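Local coordinates for cation efflux system protein cusF (Escherichia coli, PDB 3E6Z) that carries copper in the periplasm as a metallochaperone of the Cus efflux system, which gives resistance to copper and silver, at residues I17-D29 / M39-M51. The protein carries 1 engineered substitution. Sequence-based numbering, arbitrary orientation.
Sequences IDLESKKITIHHD and MTMRFTITPQTKM. With CU (copper (II) ion), chain B; ACT (acetate ion), chain C.
His28 and Met39 face each other as a hydrogen-bonded pair where strands 23-28 and 39-44 of the CusF OB-fold barrel run antiparallel, and with Met41 they hold the copper(II) ion. Met39 and Met41, two residues apart on their strand, point to the same face of the sheet as His28, and their SD atoms each bind copper at 2.3 Å. The His28 ring is set by chi1 of 70°, which places CG between the backbone N and the carbonyl carbon. From CB outward, His28 first passes Met39 O, which lies over one face of the ring; His28 ND1 donates to Asp29 O at 2.8 Å, close to the ring plane, and with the copper bond at NE2 this holds the ring's rotation; CD2 and CE1 flank His28 NE2, which binds copper at 2.0 Å. Met41 SD comes in at the ring edge, in its plane. Farther along this face, CD1 of Ile26 touches CD2 of Phe43 at 3.7 Å, and Phe62 and Phe64 meet the Phe43 ring edge-to-face in the barrel interior.

The other face is polar. Lys23 bends at chi2 (-70°), its CG passing over one face of the Arg42 guanidinium, and its NZ donates to Thr44 OG1 at 2.9 Å and to an acetate ion, probably from the crystallisation medium, that also accepts from Arg42 NE. Toward the metal end, His27 ND1 and Thr40 OG1 share a hydrogen bond of 2.7 Å at the edge of the imidazole.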
loop_
_atom_site.group_PDB
_atom_site.type_symbol
_atom_site.label_atom_id
_atom_site.label_comp_id
_atom_site.label_asym_id
_atom_site.label_seq_id
_atom_site.Cartn_x
_atom_site.Cartn_y
_atom_site.Cartn_z
ATOM N N ILE A 17 3.422 -8.487 7.971
ATOM C CA ILE A 17 4.034 -8.913 6.714
ATOM C C ILE A 17 3.942 -10.391 6.653
ATOM O O ILE A 17 4.516 -11.104 7.490
ATOM C CB ILE A 17 5.507 -8.452 6.569
ATOM C CG1 ILE A 17 5.602 -6.925 6.640
ATOM C CG2 ILE A 17 6.083 -8.995 5.245
ATOM C CD1 ILE A 17 7.033 -6.461 6.925
ATOM N N ASP A 18 3.264 -10.929 5.632
ATOM C CA ASP A 18 3.132 -12.372 5.502
ATOM C C ASP A 18 3.671 -12.746 4.131
ATOM O O ASP A 18 3.021 -12.530 3.099
ATOM C CB ASP A 18 1.685 -12.794 5.653
ATOM C CG ASP A 18 1.491 -14.351 5.587
ATOM O OD1 ASP A 18 2.330 -15.055 5.046
ATOM O OD2 ASP A 18 0.467 -14.789 6.044
ATOM N N LEU A 19 4.883 -13.226 4.093
ATOM C CA LEU A 19 5.534 -13.656 2.836
ATOM C C LEU A 19 5.155 -15.044 2.332
ATOM O O LEU A 19 5.709 -15.525 1.296
ATOM C CB LEU A 19 7.043 -13.574 2.956
ATOM C CG LEU A 19 7.560 -12.166 3.231
ATOM C CD1 LEU A 19 9.081 -12.134 3.259
ATOM C CD2 LEU A 19 6.948 -11.130 2.253
ATOM N N GLU A 20 4.230 -15.712 2.968
ATOM C CA GLU A 20 3.628 -16.918 2.403
ATOM C C GLU A 20 2.460 -16.512 1.508
ATOM O O GLU A 20 2.306 -17.000 0.360
ATOM C CB GLU A 20 3.131 -17.869 3.510
ATOM C CG GLU A 20 4.119 -18.988 3.821
ATOM C CD GLU A 20 3.903 -19.613 5.199
ATOM O OE1 GLU A 20 2.876 -19.305 5.888
ATOM O OE2 GLU A 20 4.777 -20.407 5.635
ATOM N N SER A 21 1.598 -15.643 2.002
ATOM C CA SER A 21 0.415 -15.221 1.269
ATOM C C SER A 21 0.691 -13.986 0.436
ATOM O O SER A 21 -0.172 -13.611 -0.359
ATOM C CB SER A 21 -0.731 -14.927 2.176
ATOM O OG SER A 21 -0.409 -13.872 3.093
ATOM N N LYS A 22 1.898 -13.393 0.638
ATOM C CA LYS A 22 2.349 -12.194 -0.126
ATOM C C LYS A 22 1.417 -10.993 0.186
ATOM O O LYS A 22 0.981 -10.275 -0.698
ATOM C CB LYS A 22 2.425 -12.449 -1.637
ATOM C CG LYS A 22 3.378 -13.626 -2.019
ATOM C CD LYS A 22 4.846 -13.404 -1.657
ATOM C CE LYS A 22 5.870 -14.400 -2.155
ATOM N NZ LYS A 22 5.686 -15.765 -1.624
ATOM N N LYS A 23 1.176 -10.768 1.516
ATOM C CA LYS A 23 0.259 -9.739 1.968
ATOM C C LYS A 23 0.979 -8.852 3.011
ATOM O O LYS A 23 1.530 -9.378 3.983
ATOM C CB LYS A 23 -1.002 -10.328 2.576
ATOM C CG LYS A 23 -1.844 -11.180 1.647
ATOM C CD LYS A 23 -2.561 -10.413 0.555
ATOM C CE LYS A 23 -3.247 -11.383 -0.368
ATOM N NZ LYS A 23 -4.182 -10.681 -1.342
ATOM N N ILE A 24 0.914 -7.576 2.809
ATOM C CA ILE A 24 1.412 -6.599 3.791
ATOM C C ILE A 24 0.168 -5.883 4.290
ATOM O O ILE A 24 -0.567 -5.237 3.524
ATOM C CB ILE A 24 2.358 -5.604 3.151
ATOM C CG1 ILE A 24 3.554 -6.327 2.490
ATOM C CG2 ILE A 24 2.928 -4.623 4.296
ATOM C CD1 ILE A 24 4.456 -5.449 1.836
ATOM N N THR A 25 -0.092 -5.965 5.636
ATOM C CA THR A 25 -1.183 -5.265 6.250
ATOM C C THR A 25 -0.645 -3.877 6.726
ATOM O O THR A 25 0.346 -3.850 7.495
ATOM C CB THR A 25 -1.746 -6.077 7.424
ATOM O OG1 THR A 25 -2.201 -7.326 6.901
ATOM C CG2 THR A 25 -2.879 -5.423 8.115
ATOM N N ILE A 26 -1.244 -2.817 6.219
ATOM C CA ILE A 26 -0.784 -1.443 6.463
ATOM C C ILE A 26 -1.900 -0.634 6.999
ATOM O O ILE A 26 -3.034 -0.635 6.451
ATOM C CB ILE A 26 -0.234 -0.770 5.157
ATOM C CG1 ILE A 26 0.868 -1.635 4.577
ATOM C CG2 ILE A 26 0.225 0.709 5.443
ATOM C CD1 ILE A 26 1.421 -1.089 3.185
ATOM N N HIS A 27 -1.600 0.155 8.099
ATOM C CA HIS A 27 -2.576 1.126 8.550
ATOM C C HIS A 27 -2.166 2.471 7.919
ATOM O O HIS A 27 -1.126 3.082 8.236
ATOM C CB HIS A 27 -2.549 1.205 10.089
ATOM C CG HIS A 27 -3.622 2.114 10.591
ATOM N ND1 HIS A 27 -4.931 1.789 10.411
ATOM C CD2 HIS A 27 -3.559 3.346 11.203
ATOM C CE1 HIS A 27 -5.651 2.791 10.910
ATOM N NE2 HIS A 27 -4.853 3.744 11.380
ATOM N N HIS A 28 -2.919 2.846 6.845
ATOM C CA HIS A 28 -2.556 4.004 6.047
ATOM C C HIS A 28 -3.139 5.327 6.619
ATOM O O HIS A 28 -4.206 5.304 7.251
ATOM C CB HIS A 28 -2.910 3.795 4.546
ATOM C CG HIS A 28 -4.392 3.798 4.221
ATOM N ND1 HIS A 28 -5.187 4.898 4.321
ATOM C CD2 HIS A 28 -5.199 2.853 3.643
ATOM C CE1 HIS A 28 -6.424 4.634 3.839
ATOM N NE2 HIS A 28 -6.477 3.369 3.406
ATOM N N ASP A 29 -2.346 6.359 6.419
ATOM C CA ASP A 29 -2.760 7.749 6.719
ATOM C C ASP A 29 -3.865 8.126 5.776
ATOM O O ASP A 29 -4.111 7.437 4.759
ATOM C CB ASP A 29 -1.554 8.645 6.571
ATOM C CG ASP A 29 -0.425 8.180 7.475
ATOM O OD1 ASP A 29 -0.731 7.898 8.727
ATOM O OD2 ASP A 29 0.705 8.206 7.044
ATOM N N MET A 39 -7.085 3.967 7.478
ATOM C CA MET A 39 -7.685 2.647 7.382
ATOM C C MET A 39 -6.603 1.560 7.485
ATOM O O MET A 39 -5.541 1.761 6.928
ATOM C CB MET A 39 -8.360 2.371 5.990
ATOM C CG MET A 39 -9.426 3.329 5.580
ATOM S SD MET A 39 -9.925 3.117 3.873
ATOM C CE MET A 39 -10.909 1.671 4.038
ATOM N N THR A 40 -6.929 0.390 8.078
ATOM C CA THR A 40 -6.031 -0.771 7.972
ATOM C C THR A 40 -6.518 -1.584 6.786
ATOM O O THR A 40 -7.699 -2.008 6.712
ATOM C CB THR A 40 -6.086 -1.648 9.267
ATOM O OG1 THR A 40 -5.624 -0.865 10.381
ATOM C CG2 THR A 40 -5.322 -2.932 9.120
ATOM N N MET A 41 -5.601 -1.862 5.846
ATOM C CA MET A 41 -5.925 -2.573 4.617
ATOM C C MET A 41 -4.823 -3.586 4.329
ATOM O O MET A 41 -3.667 -3.409 4.752
ATOM C CB MET A 41 -6.114 -1.643 3.379
ATOM C CG MET A 41 -7.081 -0.512 3.615
ATOM S SD MET A 41 -7.427 0.425 2.148
ATOM C CE MET A 41 -8.714 -0.531 1.353
ATOM N N ARG A 42 -5.189 -4.621 3.530
ATOM C CA ARG A 42 -4.242 -5.612 3.059
ATOM C C ARG A 42 -3.759 -5.262 1.662
ATOM O O ARG A 42 -4.609 -5.032 0.724
ATOM C CB ARG A 42 -4.884 -7.009 2.986
ATOM C CG ARG A 42 -5.227 -7.555 4.346
ATOM C CD ARG A 42 -6.274 -8.687 4.283
ATOM N NE ARG A 42 -5.907 -9.895 3.531
ATOM C CZ ARG A 42 -5.156 -10.894 3.987
ATOM N NH1 ARG A 42 -4.899 -11.939 3.218
ATOM N NH2 ARG A 42 -4.571 -10.868 5.182
ATOM N N PHE A 43 -2.476 -5.236 1.458
ATOM C CA PHE A 43 -1.829 -4.911 0.157
ATOM C C PHE A 43 -1.044 -6.110 -0.283
ATOM O O PHE A 43 -0.439 -6.861 0.477
ATOM C CB PHE A 43 -0.918 -3.674 0.323
ATOM C CG PHE A 43 -1.687 -2.437 0.673
ATOM C CD1 PHE A 43 -2.245 -1.648 -0.376
ATOM C CD2 PHE A 43 -1.987 -2.081 2.037
ATOM C CE1 PHE A 43 -3.100 -0.636 -0.128
ATOM C CE2 PHE A 43 -2.779 -0.988 2.273
ATOM C CZ PHE A 43 -3.354 -0.238 1.244
ATOM N N THR A 44 -1.108 -6.336 -1.621
ATOM C CA THR A 44 -0.562 -7.551 -2.211
ATOM C C THR A 44 0.777 -7.315 -2.870
ATOM O O THR A 44 0.926 -6.398 -3.676
ATOM C CB THR A 44 -1.570 -8.118 -3.235
ATOM O OG1 THR A 44 -2.789 -8.424 -2.584
ATOM C CG2 THR A 44 -1.048 -9.387 -3.918
ATOM N N ILE A 45 1.765 -8.163 -2.543
ATOM C CA ILE A 45 3.061 -8.148 -3.182
ATOM C C ILE A 45 2.935 -9.060 -4.405
ATOM O O ILE A 45 2.556 -10.226 -4.319
ATOM C CB ILE A 45 4.145 -8.749 -2.260
ATOM C CG1 ILE A 45 4.189 -8.047 -0.906
ATOM C CG2 ILE A 45 5.495 -8.745 -2.979
ATOM C CD1 ILE A 45 5.008 -8.840 0.106
ATOM N N THR A 46 3.232 -8.497 -5.572
ATOM C CA THR A 46 3.290 -9.285 -6.823
ATOM C C THR A 46 4.745 -9.342 -7.275
ATOM O O THR A 46 5.619 -8.610 -6.797
ATOM C CB THR A 46 2.422 -8.593 -7.924
ATOM O OG1 THR A 46 3.169 -7.478 -8.343
ATOM C CG2 THR A 46 1.021 -8.240 -7.435
ATOM N N PRO A 47 5.037 -10.145 -8.310
ATOM C CA PRO A 47 6.409 -10.162 -8.849
ATOM C C PRO A 47 6.820 -8.800 -9.438
ATOM O O PRO A 47 8.038 -8.554 -9.589
ATOM C CB PRO A 47 6.392 -11.293 -9.862
ATOM C CG PRO A 47 5.359 -12.106 -9.484
ATOM C CD PRO A 47 4.253 -11.231 -8.897
ATOM N N GLN A 48 5.843 -7.920 -9.773
ATOM C CA GLN A 48 6.179 -6.604 -10.291
ATOM C C GLN A 48 6.341 -5.555 -9.220
ATOM O O GLN A 48 6.808 -4.464 -9.519
ATOM C CB GLN A 48 5.096 -6.137 -11.272
ATOM C CG GLN A 48 5.037 -6.967 -12.527
ATOM C CD GLN A 48 4.345 -8.376 -12.290
ATOM O OE1 GLN A 48 3.499 -8.594 -11.428
ATOM N NE2 GLN A 48 4.671 -9.286 -13.178
ATOM N N THR A 49 6.027 -5.838 -7.937
ATOM C CA THR A 49 6.217 -4.873 -6.888
ATOM C C THR A 49 7.729 -4.604 -6.725
ATOM O O THR A 49 8.530 -5.583 -6.599
ATOM C CB THR A 49 5.715 -5.438 -5.516
ATOM O OG1 THR A 49 4.315 -5.811 -5.646
ATOM C CG2 THR A 49 5.887 -4.439 -4.365
ATOM N N LYS A 50 8.112 -3.328 -6.642
ATOM C CA LYS A 50 9.464 -2.955 -6.227
ATOM C C LYS A 50 9.513 -2.802 -4.718
ATOM O O LYS A 50 9.110 -1.841 -4.175
ATOM C CB LYS A 50 9.913 -1.679 -6.960
ATOM C CG LYS A 50 9.941 -1.920 -8.457
ATOM C CD LYS A 50 10.984 -2.982 -8.886
ATOM C CE LYS A 50 11.317 -3.026 -10.423
ATOM N NZ LYS A 50 10.493 -3.996 -11.225
ATOM N N MET A 51 9.938 -3.905 -4.105
ATOM C CA MET A 51 10.064 -3.983 -2.694
ATOM C C MET A 51 11.333 -3.298 -2.180
ATOM O O MET A 51 12.340 -3.228 -2.869
ATOM C CB MET A 51 10.176 -5.468 -2.299
ATOM C CG MET A 51 8.844 -6.183 -2.393
ATOM S SD MET A 51 7.570 -5.614 -1.208
ATOM C CE MET A 51 8.222 -6.315 0.256
HETATM CU CU CU B . -8.107 2.600 2.589
HETATM C C ACT C . -6.937 -8.544 0.252
HETATM O O ACT C . -5.938 -8.703 -0.413
HETATM O OXT ACT C . -7.350 -9.470 1.045
HETATM C CH3 ACT C . -7.645 -7.268 0.151
HETATM O O HOH W 1 -2.756 -13.319 4.826
HETATM O O HOH W 2 -4.479 -8.810 7.336
#